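Local coordinates for protein carbonic anhydrase (Porphyridium purpureum, PDB 1DDZ) that probably catalyses the reversible hydration of carbon dioxide to hydrogencarbonate and a proton, with zinc as cofactor, at residues W325-A329 / A353-I357. Residues are numbered along the deposited sequence; the frame is centred on the assembly and turned at random.
With ZN (zinc ion), chain D.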
# COMPACT_ATOMS: atom_id res chain seq x y z
N TRP A 325 -7.70 17.33 8.58
CA TRP A 325 -8.53 17.60 7.43
C TRP A 325 -8.10 16.63 6.34
O TRP A 325 -6.91 16.59 6.01
CB TRP A 325 -8.31 19.03 6.96
CG TRP A 325 -9.24 19.45 5.87
CD1 TRP A 325 -9.16 19.15 4.54
CD2 TRP A 325 -10.37 20.32 6.02
NE1 TRP A 325 -10.16 19.80 3.85
CE2 TRP A 325 -10.91 20.52 4.73
CE3 TRP A 325 -10.97 20.96 7.11
CZ2 TRP A 325 -12.02 21.34 4.51
CZ3 TRP A 325 -12.08 21.76 6.89
CH2 TRP A 325 -12.59 21.95 5.59
N ILE A 326 -9.02 15.82 5.83
CA ILE A 326 -8.75 14.89 4.74
C ILE A 326 -9.49 15.43 3.51
O ILE A 326 -10.72 15.39 3.46
CB ILE A 326 -9.24 13.48 5.07
CG1 ILE A 326 -8.55 13.02 6.35
CG2 ILE A 326 -8.99 12.56 3.86
CD1 ILE A 326 -9.20 11.84 7.05
N GLY A 327 -8.75 15.96 2.55
CA GLY A 327 -9.36 16.54 1.37
C GLY A 327 -8.87 15.97 0.07
O GLY A 327 -8.08 15.02 0.06
N CYS A 328 -9.34 16.54 -1.03
CA CYS A 328 -8.96 16.07 -2.35
C CYS A 328 -7.76 16.80 -2.90
O CYS A 328 -7.63 18.00 -2.72
CB CYS A 328 -10.14 16.22 -3.31
SG CYS A 328 -9.75 15.60 -4.98
N ALA A 329 -6.93 16.10 -3.66
CA ALA A 329 -5.74 16.70 -4.25
C ALA A 329 -6.04 17.89 -5.16
O ALA A 329 -5.15 18.67 -5.47
CB ALA A 329 -4.90 15.66 -4.94
N ALA A 353 -9.76 12.33 -4.82
CA ALA A 353 -11.14 12.10 -4.43
C ALA A 353 -11.35 11.86 -2.94
O ALA A 353 -12.23 11.11 -2.54
CB ALA A 353 -11.72 10.95 -5.23
N ASN A 354 -10.51 12.49 -2.12
CA ASN A 354 -10.57 12.40 -0.66
C ASN A 354 -10.99 11.06 -0.10
O ASN A 354 -11.89 10.99 0.76
CB ASN A 354 -11.45 13.54 -0.09
CG ASN A 354 -12.74 13.75 -0.87
OD1 ASN A 354 -12.75 14.49 -1.84
ND2 ASN A 354 -13.82 13.11 -0.45
N GLN A 355 -10.30 10.01 -0.55
CA GLN A 355 -10.56 8.62 -0.15
C GLN A 355 -10.00 8.28 1.23
O GLN A 355 -8.93 8.79 1.64
CB GLN A 355 -9.96 7.65 -1.15
CG GLN A 355 -10.53 7.68 -2.55
CD GLN A 355 -11.92 7.15 -2.60
OE1 GLN A 355 -12.87 7.82 -2.20
NE2 GLN A 355 -12.07 5.96 -3.13
N CYS A 356 -10.75 7.44 1.95
CA CYS A 356 -10.36 6.95 3.27
C CYS A 356 -10.52 5.45 3.22
O CYS A 356 -11.35 4.88 3.94
CB CYS A 356 -11.28 7.52 4.36
SG CYS A 356 -11.14 9.26 4.58
N ILE A 357 -9.76 4.81 2.33
CA ILE A 357 -9.81 3.38 2.14
C ILE A 357 -9.43 2.67 3.45
O ILE A 357 -8.52 3.11 4.16
CB ILE A 357 -8.90 3.01 0.97
CG1 ILE A 357 -9.46 3.67 -0.30
CG2 ILE A 357 -8.76 1.52 0.83
CD1 ILE A 357 -8.47 3.78 -1.45
ZN ZN D . -11.34 16.55 -6.39
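Strand residues 326-328 and loop residues 353-356 run in nearly opposed directions, 156° apart, with Cys-328 and Asn-354 the nearest pair by CA, 4.3 Å apart. At the metal end, Cys-328 SG lies anti to its own backbone N (chi1 -178°), and this torsion carries the sulfur off the strand end to the zinc ion, with an SG-to-zinc distance of 2.3 Å. The same sulfur accepts a weak hydrogen bond from Ala-353 N, a second-shell donor: the N-to-SG separation is 3.3 Å and the N-H...S angle 150°. Asp-330, His-384 and Cys-387 complete the coordination of the zinc ion. Cys-328 ends strand 323-328, which puts the metal at the C-terminal edge of an inner strand in the mixed five-stranded sheet of the second of the two carbonic anhydrase units in the chain; the loop 353-357 follows its parallel neighbour 346-351 and leads to helix 361-373. Asn-354 CB packs on the backbone at Gly-327, 3.5 Å from Gly-327 C, while Asn-354 OD1 lies 3.5 Å from Cys-328 CB, a van der Waals contact. Further back along the strand the contact becomes apolar: Cys-356 SG meets both branches of Ile-326, 4.0 Å from Ile-326 CG2 and 4.1 Å from Ile-326 CD1. Cys-356 also packs on Val-445 of helix 426-447, from which Gln-441 OE1 accepts from Cys-356 N and Asn-444 ND2 donates to Cys-356 O.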